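Local coordinates for unknown protein (Arabidopsis thaliana, PDB 2GM3) that binds AMP and belongs to the universal stress protein family, its wider cellular role being unestablished, at residues 15-29 and 161-175. Sequence-based numbering, arbitrary orientation.
Sequences STIKDYPNPSISCKR and IKRNADETPSDPADD. With AMP (adenosine monophosphate), chain G.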
loop_
_atom_site.group_PDB
_atom_site.type_symbol
_atom_site.label_atom_id
_atom_site.label_comp_id
_atom_site.label_asym_id
_atom_site.label_seq_id
_atom_site.Cartn_x
_atom_site.Cartn_y
_atom_site.Cartn_z
ATOM N N SER A 15 -12.165 16.803 5.137
ATOM C CA SER A 15 -13.186 16.110 5.894
ATOM C C SER A 15 -14.543 16.704 5.589
ATOM O O SER A 15 -14.644 17.902 5.316
ATOM C CB SER A 15 -12.926 16.221 7.382
ATOM O OG SER A 15 -14.134 16.017 8.075
ATOM N N THR A 16 -15.586 15.877 5.640
ATOM C CA THR A 16 -16.956 16.385 5.483
ATOM C C THR A 16 -17.690 16.518 6.825
ATOM O O THR A 16 -18.767 17.104 6.869
ATOM C CB THR A 16 -17.811 15.571 4.474
ATOM O OG1 THR A 16 -17.986 14.242 4.963
ATOM C CG2 THR A 16 -17.133 15.509 3.102
ATOM N N ILE A 17 -17.117 15.976 7.901
ATOM C CA ILE A 17 -17.714 16.089 9.224
ATOM C C ILE A 17 -16.921 17.046 10.090
ATOM O O ILE A 17 -17.497 17.855 10.830
ATOM C CB ILE A 17 -17.811 14.738 9.957
ATOM C CG1 ILE A 17 -16.640 13.813 9.569
ATOM C CG2 ILE A 17 -19.226 14.100 9.742
ATOM C CD1 ILE A 17 -15.950 13.183 10.755
ATOM N N LYS A 18 -15.595 16.935 10.020
ATOM C CA LYS A 18 -14.718 17.870 10.721
ATOM C C LYS A 18 -14.855 19.212 10.031
ATOM O O LYS A 18 -14.871 19.273 8.804
ATOM C CB LYS A 18 -13.247 17.418 10.676
ATOM C CG LYS A 18 -12.966 16.088 11.393
ATOM C CD LYS A 18 -11.536 15.976 11.913
ATOM C CE LYS A 18 -11.557 15.776 13.462
ATOM N NZ LYS A 18 -10.183 15.894 14.094
ATOM N N ASP A 19 -14.967 20.283 10.812
ATOM C CA ASP A 19 -14.932 21.615 10.233
ATOM C C ASP A 19 -13.702 21.851 9.320
ATOM O O ASP A 19 -12.642 21.232 9.446
ATOM C CB ASP A 19 -15.092 22.703 11.301
ATOM C CG ASP A 19 -16.547 23.142 11.467
ATOM O OD1 ASP A 19 -17.380 22.739 10.622
ATOM O OD2 ASP A 19 -16.870 23.890 12.429
ATOM N N TYR A 20 -13.897 22.741 8.371
ATOM C CA TYR A 20 -12.890 23.107 7.411
ATOM C C TYR A 20 -11.856 24.001 8.130
ATOM O O TYR A 20 -12.200 24.720 9.092
ATOM C CB TYR A 20 -13.675 23.760 6.225
ATOM C CG TYR A 20 -13.365 25.194 5.825
ATOM C CD1 TYR A 20 -13.791 26.252 6.606
ATOM C CD2 TYR A 20 -12.682 25.488 4.626
ATOM C CE1 TYR A 20 -13.515 27.568 6.247
ATOM C CE2 TYR A 20 -12.398 26.811 4.244
ATOM C CZ TYR A 20 -12.813 27.841 5.068
ATOM O OH TYR A 20 -12.576 29.175 4.736
ATOM N N PRO A 21 -10.602 23.964 7.664
ATOM C CA PRO A 21 -10.081 23.141 6.575
ATOM C C PRO A 21 -9.370 21.805 6.897
ATOM O O PRO A 21 -8.365 21.442 6.247
ATOM C CB PRO A 21 -9.218 24.149 5.776
ATOM C CG PRO A 21 -9.160 25.446 6.683
ATOM C CD PRO A 21 -9.636 24.999 8.041
ATOM N N ASN A 22 -9.948 21.061 7.837
ATOM C CA ASN A 22 -9.391 19.788 8.259
ATOM C C ASN A 22 -9.299 18.759 7.161
ATOM O O ASN A 22 -10.231 18.649 6.343
ATOM C CB ASN A 22 -10.214 19.266 9.398
ATOM C CG ASN A 22 -10.185 20.198 10.522
ATOM O OD1 ASN A 22 -9.121 20.675 10.877
ATOM N ND2 ASN A 22 -11.340 20.542 11.049
ATOM N N PRO A 23 -8.182 17.995 7.135
ATOM C CA PRO A 23 -8.087 16.803 6.258
ATOM C C PRO A 23 -9.089 15.747 6.690
ATOM O O PRO A 23 -9.516 15.734 7.837
ATOM C CB PRO A 23 -6.691 16.275 6.552
ATOM C CG PRO A 23 -6.396 16.803 8.004
ATOM C CD PRO A 23 -6.972 18.188 7.952
ATOM N N SER A 24 -9.467 14.863 5.782
ATOM C CA SER A 24 -10.310 13.722 6.153
ATOM C C SER A 24 -9.564 12.876 7.186
ATOM O O SER A 24 -8.329 12.792 7.149
ATOM C CB SER A 24 -10.662 12.901 4.912
ATOM O OG SER A 24 -9.576 12.126 4.440
ATOM N N ILE A 25 -10.302 12.265 8.098
ATOM C CA ILE A 25 -9.718 11.359 9.073
ATOM C C ILE A 25 -8.872 10.279 8.396
ATOM O O ILE A 25 -7.782 9.957 8.858
ATOM C CB ILE A 25 -10.771 10.705 9.959
ATOM C CG1 ILE A 25 -11.676 11.749 10.616
ATOM C CG2 ILE A 25 -10.097 9.923 11.051
ATOM C CD1 ILE A 25 -12.973 11.161 11.096
ATOM N N SER A 26 -9.336 9.778 7.258
ATOM C CA SER A 26 -8.672 8.650 6.661
ATOM C C SER A 26 -7.319 9.019 6.030
ATOM O O SER A 26 -6.316 8.304 6.185
ATOM C CB SER A 26 -9.605 7.911 5.692
ATOM O OG SER A 26 -9.854 8.680 4.544
ATOM N N CYS A 27 -7.272 10.136 5.328
ATOM C CA CYS A 27 -6.036 10.489 4.654
ATOM C C CYS A 27 -5.060 11.027 5.677
ATOM O O CYS A 27 -3.869 10.912 5.496
ATOM C CB CYS A 27 -6.258 11.470 3.507
ATOM S SG CYS A 27 -6.401 13.216 4.022
ATOM N N LYS A 28 -5.557 11.565 6.769
ATOM C CA LYS A 28 -4.719 12.047 7.823
ATOM C C LYS A 28 -4.050 10.858 8.501
ATOM O O LYS A 28 -2.819 10.848 8.724
ATOM C CB LYS A 28 -5.554 12.826 8.843
ATOM C CG LYS A 28 -4.725 13.747 9.735
ATOM C CD LYS A 28 -5.584 14.502 10.781
ATOM C CE LYS A 28 -4.721 14.915 11.960
ATOM N NZ LYS A 28 -5.426 15.878 12.881
ATOM N N ARG A 29 -4.865 9.867 8.846
ATOM C CA ARG A 29 -4.367 8.640 9.410
ATOM C C ARG A 29 -3.361 8.003 8.457
ATOM O O ARG A 29 -2.265 7.597 8.870
ATOM C CB ARG A 29 -5.519 7.671 9.723
ATOM C CG ARG A 29 -5.035 6.294 10.111
ATOM C CD ARG A 29 -4.151 6.385 11.376
ATOM N NE ARG A 29 -4.801 7.219 12.367
ATOM C CZ ARG A 29 -4.183 8.107 13.123
ATOM N NH1 ARG A 29 -2.862 8.272 13.032
ATOM N NH2 ARG A 29 -4.894 8.831 13.970
ATOM N N ILE A 161 -4.559 2.430 3.839
ATOM C CA ILE A 161 -4.564 2.505 5.288
ATOM C C ILE A 161 -5.931 2.916 5.747
ATOM O O ILE A 161 -6.439 3.926 5.295
ATOM C CB ILE A 161 -3.503 3.540 5.792
ATOM C CG1 ILE A 161 -2.107 3.145 5.277
ATOM C CG2 ILE A 161 -3.514 3.661 7.343
ATOM C CD1 ILE A 161 -1.267 4.252 4.878
ATOM N N LYS A 162 -6.520 2.109 6.627
ATOM C CA LYS A 162 -7.827 2.339 7.207
ATOM C C LYS A 162 -7.647 3.037 8.522
ATOM O O LYS A 162 -6.564 3.026 9.074
ATOM C CB LYS A 162 -8.574 1.039 7.464
ATOM C CG LYS A 162 -9.074 0.372 6.191
ATOM C CD LYS A 162 -9.437 -1.100 6.471
ATOM C CE LYS A 162 -9.610 -1.905 5.179
ATOM N NZ LYS A 162 -9.051 -3.331 5.349
ATOM N N ARG A 163 -8.712 3.645 9.032
ATOM C CA ARG A 163 -8.660 4.447 10.237
ATOM C C ARG A 163 -8.626 3.548 11.444
ATOM O O ARG A 163 -9.035 2.394 11.369
ATOM C CB ARG A 163 -9.886 5.365 10.305
ATOM C CG ARG A 163 -9.868 6.445 9.190
ATOM C CD ARG A 163 -11.202 7.099 8.982
ATOM N NE ARG A 163 -12.200 6.101 8.683
ATOM C CZ ARG A 163 -13.404 6.393 8.244
ATOM N NH1 ARG A 163 -13.741 7.672 8.053
ATOM N NH2 ARG A 163 -14.267 5.413 8.013
ATOM N N ASN A 164 -8.132 4.066 12.563
ATOM C CA ASN A 164 -8.229 3.359 13.831
ATOM C C ASN A 164 -9.689 3.249 14.215
ATOM O O ASN A 164 -10.497 4.097 13.868
ATOM C CB ASN A 164 -7.445 4.097 14.936
ATOM C CG ASN A 164 -5.942 4.237 14.613
ATOM O OD1 ASN A 164 -5.373 3.423 13.870
ATOM N ND2 ASN A 164 -5.304 5.265 15.167
ATOM N N ALA A 165 -10.029 2.198 14.947
ATOM C CA ALA A 165 -11.381 2.016 15.443
ATOM C C ALA A 165 -11.866 3.252 16.203
ATOM O O ALA A 165 -13.039 3.641 16.102
ATOM C CB ALA A 165 -11.454 0.782 16.355
ATOM N N ASP A 166 -10.968 3.866 16.969
ATOM C CA ASP A 166 -11.387 4.919 17.900
ATOM C C ASP A 166 -11.534 6.285 17.232
ATOM O O ASP A 166 -11.909 7.259 17.885
ATOM C CB ASP A 166 -10.479 4.994 19.146
ATOM C CG ASP A 166 -9.060 5.473 18.819
ATOM O OD1 ASP A 166 -8.215 5.533 19.749
ATOM O OD2 ASP A 166 -8.796 5.799 17.640
ATOM N N GLU A 167 -11.242 6.363 15.942
ATOM C CA GLU A 167 -11.445 7.603 15.198
ATOM C C GLU A 167 -12.398 7.404 14.025
ATOM O O GLU A 167 -12.615 8.311 13.243
ATOM C CB GLU A 167 -10.115 8.166 14.703
ATOM C CG GLU A 167 -9.492 7.293 13.661
ATOM C CD GLU A 167 -8.137 7.749 13.215
ATOM O OE1 GLU A 167 -7.421 6.877 12.670
ATOM O OE2 GLU A 167 -7.794 8.950 13.413
ATOM N N THR A 168 -12.947 6.204 13.905
ATOM C CA THR A 168 -13.922 5.894 12.881
ATOM C C THR A 168 -15.295 6.390 13.343
ATOM O O THR A 168 -15.751 5.999 14.411
ATOM C CB THR A 168 -13.926 4.385 12.606
ATOM O OG1 THR A 168 -12.617 4.005 12.183
ATOM C CG2 THR A 168 -14.934 4.024 11.501
ATOM N N PRO A 169 -15.940 7.273 12.546
ATOM C CA PRO A 169 -17.231 7.822 12.951
ATOM C C PRO A 169 -18.283 6.728 12.877
ATOM O O PRO A 169 -18.126 5.766 12.120
ATOM C CB PRO A 169 -17.515 8.915 11.907
ATOM C CG PRO A 169 -16.241 9.103 11.140
ATOM C CD PRO A 169 -15.519 7.793 11.226
ATOM N N SER A 170 -19.341 6.860 13.664
ATOM C CA SER A 170 -20.332 5.797 13.741
ATOM C C SER A 170 -20.854 5.423 12.347
ATOM O O SER A 170 -21.111 4.257 12.074
ATOM C CB SER A 170 -21.445 6.150 14.716
ATOM O OG SER A 170 -21.983 7.426 14.418
ATOM N N ASP A 171 -20.960 6.403 11.461
ATOM C CA ASP A 171 -21.244 6.121 10.062
ATOM C C ASP A 171 -19.927 6.165 9.295
ATOM O O ASP A 171 -19.324 7.222 9.145
ATOM C CB ASP A 171 -22.253 7.119 9.497
ATOM C CG ASP A 171 -22.555 6.890 8.024
ATOM O OD1 ASP A 171 -21.885 6.068 7.357
ATOM O OD2 ASP A 171 -23.488 7.556 7.530
ATOM N N PRO A 172 -19.471 4.998 8.814
ATOM C CA PRO A 172 -18.137 4.922 8.216
ATOM C C PRO A 172 -17.977 5.749 6.938
ATOM O O PRO A 172 -16.823 6.087 6.541
ATOM C CB PRO A 172 -17.947 3.428 7.940
ATOM C CG PRO A 172 -19.018 2.713 8.702
ATOM C CD PRO A 172 -20.157 3.689 8.827
ATOM N N ALA A 173 -19.102 6.092 6.307
ATOM C CA ALA A 173 -19.070 6.918 5.089
ATOM C C ALA A 173 -18.542 8.318 5.405
ATOM O O ALA A 173 -17.907 8.947 4.570
ATOM C CB ALA A 173 -20.464 6.979 4.426
ATOM N N ASP A 174 -18.804 8.767 6.631
ATOM C CA ASP A 174 -18.300 10.017 7.177
ATOM C C ASP A 174 -16.808 9.995 7.277
ATOM O O ASP A 174 -16.214 9.031 7.752
ATOM C CB ASP A 174 -18.845 10.227 8.586
ATOM C CG ASP A 174 -20.322 10.475 8.597
ATOM O OD1 ASP A 174 -21.009 9.979 9.530
ATOM O OD2 ASP A 174 -20.808 11.143 7.660
ATOM N N ASP A 175 -16.207 11.097 6.868
ATOM C CA ASP A 175 -14.764 11.223 6.842
ATOM C C ASP A 175 -14.439 12.708 7.019
ATOM O O ASP A 175 -13.350 13.070 7.500
ATOM C CB ASP A 175 -14.193 10.667 5.536
ATOM C CG ASP A 175 -12.786 10.097 5.694
ATOM O OD1 ASP A 175 -12.157 9.758 4.676
ATOM O OD2 ASP A 175 -12.284 9.984 6.827
ATOM O OXT ASP A 175 -15.310 13.564 6.721
HETATM P P AMP G . -12.342 5.822 0.117
HETATM O O1P AMP G . -13.098 6.722 -0.683
HETATM O O2P AMP G . -12.766 5.748 1.536
HETATM O O3P AMP G . -12.079 4.499 -0.422
HETATM O "O5'" AMP G . -10.861 6.397 0.243
HETATM C "C5'" AMP G . -10.635 7.623 0.901
HETATM C "C4'" AMP G . -9.274 8.082 0.448
HETATM O "O4'" AMP G . -9.266 8.439 -0.976
HETATM C "C3'" AMP G . -8.808 9.317 1.166
HETATM O "O3'" AMP G . -8.223 8.900 2.433
HETATM C "C2'" AMP G . -7.742 9.824 0.207
HETATM O "O2'" AMP G . -6.526 9.119 0.461
HETATM C "C1'" AMP G . -8.297 9.459 -1.165
HETATM N N9 AMP G . -9.118 10.584 -1.653
HETATM C C8 AMP G . -10.460 10.735 -1.572
HETATM N N7 AMP G . -10.807 11.905 -2.135
HETATM C C5 AMP G . -9.694 12.478 -2.610
HETATM C C6 AMP G . -9.402 13.659 -3.299
HETATM N N6 AMP G . -10.328 14.537 -3.640
HETATM N N1 AMP G . -8.137 13.915 -3.609
HETATM C C2 AMP G . -7.147 13.105 -3.296
HETATM N N3 AMP G . -7.369 11.969 -2.651
HETATM C C4 AMP G . -8.626 11.634 -2.301
HETATM O O HOH W 1 -6.930 10.638 11.268
#
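D175, the last residue of the chain, lays both of its carboxylates against the loop 15-24 and the start of helix 25-39. T16 N, at 2.6 Å, and I17 N donate to D175 OXT, with the hydroxyl T16 OG1 at a longer 3.3 Å. I25 N donates to D175 O at 3.2 Å, in the carbonyl plane. The side-chain carboxylate faces the first helical turn, where S24 OG caps C27 N and also bonds OD1 of the AMP-binding N13. S26 N reaches D175 OD2 at 3.0 Å on the syn side, somewhat out of the carboxylate plane, while S26 OG gives its proton to the syn lone pair of D175 OD1 at 2.5 Å. Loop N-H groups thus suit OXT; those of I25 and S26, at the helix start, would probably stabilise the other oxygens, as would R163, whose NH1 pairs weakly with D175 OD2.

Further along the helix, R29 holds E167 side-on. Its NE meets E167 OE1 at 2.7 Å, almost perfectly straight (178°), and NH2 donates to E167 OE2, tilted from the carboxylate plane; bends at chi2 and chi3 fold the guanidinium back to this position. N164 N fixes OE1 through its anti lone pair, and N164 ND2 lies over the rim of one guanidinium face, planes 10° apart, without a hydrogen bond.

Apart from these, I25 CD1 packs against P169 CG at 3.9 Å, with I17 CD1 against the same carbon, a place suited to small apolar groups.

S26 OG also accepts from AMP O3' at 2.7 Å, which makes D175 a second-shell residue of the nucleotide site in this universal stress protein α/β fold.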